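Local coordinates for cupin domain-containing protein (Rhodopseudomonas palustris, PDB 3LAG) that is of unknown function but belongs to the cupin family and binds nickel and calcium ions, at residues Ile10-Asn14 / Asp15-Val19. Residues are numbered along the deposited sequence; the frame is centred on the assembly and turned at random. Where two conformers were deposited one is given.
Sequences IQIDN and DEVRV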
ATOM      1  N   ILE B  10     -12.878   1.133   3.264  1.00  8.30           N
ATOM      2  CA  ILE B  10     -12.210   2.345   2.811  1.00  8.75           C
ATOM      3  C   ILE B  10     -11.402   2.918   3.970  1.00  8.94           C
ATOM      4  O   ILE B  10     -11.964   3.424   4.938  1.00 10.99           O
ATOM      5  CB  ILE B  10     -13.205   3.365   2.228  1.00  9.55           C
ATOM      6  CG1 ILE B  10     -13.881   2.775   0.984  1.00 11.20           C
ATOM      7  CG2 ILE B  10     -12.503   4.657   1.852  1.00 10.81           C
ATOM      8  CD1 ILE B  10     -15.069   3.555   0.461  1.00 12.73           C
ATOM      9  N   GLN B  11     -10.083   2.805   3.883  1.00  7.90           N
ATOM     10  CA  GLN B  11      -9.199   3.224   4.968  1.00  8.46           C
ATOM     11  C   GLN B  11      -8.900   4.712   4.930  1.00  8.44           C
ATOM     12  O   GLN B  11      -8.720   5.348   5.974  1.00  9.20           O
ATOM     13  CB  GLN B  11      -7.891   2.448   4.919  1.00  8.97           C
ATOM     14  CG  GLN B  11      -8.046   0.972   5.210  1.00  9.03           C
ATOM     15  CD  GLN B  11      -6.717   0.292   5.373  1.00  8.99           C
ATOM     16  OE1 GLN B  11      -5.673   0.884   5.119  1.00 10.04           O
ATOM     17  NE2 GLN B  11      -6.744  -0.965   5.783  1.00  9.04           N
ATOM     18  N   ILE B  12      -8.805   5.249   3.714  1.00  7.63           N
ATOM     19  CA  ILE B  12      -8.458   6.651   3.513  1.00  8.06           C
ATOM     20  C   ILE B  12      -9.290   7.138   2.354  1.00  6.61           C
ATOM     21  O   ILE B  12      -9.439   6.444   1.338  1.00  6.70           O
ATOM     22  CB  ILE B  12      -6.970   6.822   3.113  1.00  8.66           C
ATOM     23  CG1 ILE B  12      -6.040   6.348   4.228  1.00 10.26           C
ATOM     24  CG2 ILE B  12      -6.681   8.272   2.728  1.00  9.36           C
ATOM     25  CD1 ILE B  12      -4.606   6.210   3.787  1.00 12.48           C
ATOM     26  N   ASP B  13      -9.829   8.341   2.466  1.00  6.58           N
ATOM     27  CA  ASP B  13     -10.520   8.911   1.327  1.00  6.38           C
ATOM     28  C   ASP B  13     -10.448  10.429   1.434  1.00  7.55           C
ATOM     29  O   ASP B  13     -10.983  11.020   2.386  1.00  8.53           O
ATOM     30  CB  ASP B  13     -11.978   8.444   1.273  1.00  7.29           C
ATOM     31  CG  ASP B  13     -12.655   8.799  -0.032  1.00  8.05           C
ATOM     32  OD1 ASP B  13     -11.981   8.769  -1.090  1.00  8.71           O
ATOM     33  OD2 ASP B  13     -13.863   9.133  -0.004  1.00 10.14           O
ATOM     34  N   ASN B  14      -9.780  11.060   0.471  1.00  8.12           N
ATOM     35  CA  ASN B  14      -9.612  12.507   0.485  1.00  8.11           C
ATOM     36  C   ASN B  14      -9.539  13.052  -0.937  1.00  7.97           C
ATOM     37  O   ASN B  14      -9.772  12.330  -1.901  1.00  7.67           O
ATOM     38  CB  ASN B  14      -8.412  12.922   1.357  1.00  8.16           C
ATOM     39  CG  ASN B  14      -7.082  12.420   0.822  1.00  9.00           C
ATOM     40  OD1 ASN B  14      -6.860  12.426  -0.370  1.00  8.85           O
ATOM     41  ND2 ASN B  14      -6.189  12.000   1.710  1.00  8.94           N
ATOM     42  N   ASP B  15      -9.232  14.330  -1.093  1.00  8.62           N
ATOM     43  CA  ASP B  15      -9.322  14.935  -2.414  0.50  9.38           C
ATOM     44  C   ASP B  15      -8.247  14.429  -3.377  1.00  8.98           C
ATOM     45  O   ASP B  15      -8.335  14.671  -4.583  1.00 10.01           O
ATOM     46  CB  ASP B  15      -9.297  16.466  -2.327  0.50 11.24           C
ATOM     47  CG  ASP B  15      -7.904  17.020  -2.065  0.50 13.50           C
ATOM     48  OD1 ASP B  15      -7.136  16.401  -1.291  0.50 16.48           O
ATOM     49  OD2 ASP B  15      -7.571  18.072  -2.644  0.50 14.61           O
ATOM     50  N   GLU B  16      -7.248  13.718  -2.855  1.00  9.24           N
ATOM     51  CA  GLU B  16      -6.165  13.209  -3.692  0.50  9.18           C
ATOM     52  C   GLU B  16      -6.231  11.701  -3.921  1.00  8.90           C
ATOM     53  O   GLU B  16      -5.770  11.198  -4.954  1.00  8.96           O
ATOM     54  CB  GLU B  16      -4.798  13.543  -3.086  0.50 10.08           C
ATOM     55  CG  GLU B  16      -4.601  14.995  -2.703  0.50 12.46           C
ATOM     56  CD  GLU B  16      -4.638  15.935  -3.889  0.50 15.36           C
ATOM     57  OE1 GLU B  16      -4.528  15.469  -5.046  0.50 15.87           O
ATOM     58  OE2 GLU B  16      -4.782  17.152  -3.660  0.50 17.33           O
ATOM     59  N   VAL B  17      -6.796  10.969  -2.972  1.00  8.18           N
ATOM     60  CA  VAL B  17      -6.623   9.541  -3.015  1.00  8.21           C
ATOM     61  C   VAL B  17      -7.716   8.798  -2.255  1.00  7.93           C
ATOM     62  O   VAL B  17      -8.296   9.317  -1.307  1.00  8.09           O
ATOM     63  CB  VAL B  17      -5.227   9.195  -2.408  1.00  8.82           C
ATOM     64  CG1 VAL B  17      -5.178   9.502  -0.914  1.00 10.13           C
ATOM     65  CG2 VAL B  17      -4.842   7.756  -2.665  1.00  9.82           C
ATOM     66  N   ARG B  18      -7.988   7.575  -2.693  1.00  6.92           N
ATOM     67  CA  ARG B  18      -8.798   6.640  -1.925  1.00  7.72           C
ATOM     68  C   ARG B  18      -8.058   5.323  -1.770  1.00  8.98           C
ATOM     69  O   ARG B  18      -7.581   4.760  -2.760  1.00 11.37           O
ATOM     70  CB  ARG B  18     -10.122   6.367  -2.619  1.00  7.98           C
ATOM     71  CG  ARG B  18     -11.006   5.402  -1.839  1.00 10.58           C
ATOM     72  CD  ARG B  18     -12.343   5.244  -2.498  1.00 15.08           C
ATOM     73  NE  ARG B  18     -13.189   6.392  -2.204  1.00 16.15           N
ATOM     74  CZ  ARG B  18     -14.500   6.431  -2.411  1.00 19.52           C
ATOM     75  NH1 ARG B  18     -15.126   5.382  -2.927  1.00 22.45           N
ATOM     76  NH2 ARG B  18     -15.186   7.522  -2.102  1.00 19.68           N
ATOM     77  N   VAL B  19      -7.990   4.828  -0.539  1.00  7.32           N
ATOM     78  CA  VAL B  19      -7.339   3.561  -0.226  1.00  7.18           C
ATOM     79  C   VAL B  19      -8.382   2.593   0.311  1.00  7.82           C
ATOM     80  O   VAL B  19      -9.010   2.870   1.329  1.00  7.91           O
ATOM     81  CB  VAL B  19      -6.212   3.743   0.801  1.00  8.00           C
ATOM     82  CG1 VAL B  19      -5.556   2.411   1.061  1.00  9.05           C
ATOM     83  CG2 VAL B  19      -5.182   4.745   0.295  1.00  9.64           C
TER
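Arg18 reaches across the hairpin to Asp13, its partner in an antiparallel non-hydrogen-bonded pair. Arg18 CB already lies 3.4 Å from Asp13 OD1, and with CG anti to the backbone N (chi1 -179°) the chain runs on past that oxygen, CG and CD staying within van der Waals range of it. The bend at chi3 (-78°) then turns the guanidinium to grip the carboxylate side-on: Arg18 NE gives Asp13 OD1 an almost straight bond of 2.9 Å, and Arg18 NH2 meets Asp13 OD2 at 3.0 Å. Both nitrogens approach from above the carboxylate plane, which stands 75° from that of the guanidinium. Ile10 CD1 covers one guanidinium face near NH1. With an alanine here, Asp13 would probably lose this two-bond grip and Ile10 CD1 the flat face it rests on, though Lys95, which also forms a salt bridge with Asp13 OD1, would still be at hand.

The hairpin joins strands 4-13 and 17-24 of the cupin beta-sheet. A classic beta bulge sets Gln11 and Ile12 both opposite Val19, whose O takes a 2.8 Å bond from Gln11 N and a weak one from Ile12 N. On the face opposite the salt bridge, Ile12 CD1 packs on Val19 CG2 at 3.8 Å. At the turn, Asn14 OD1 accepts from both Glu16 N (2.8 Å) and Val17 N (3.0 Å), so that two backbone N-H groups grip this side-chain oxygen beside Asp15 and Glu16, two residues of a calcium site, though no calcium is bound to this chain in the model.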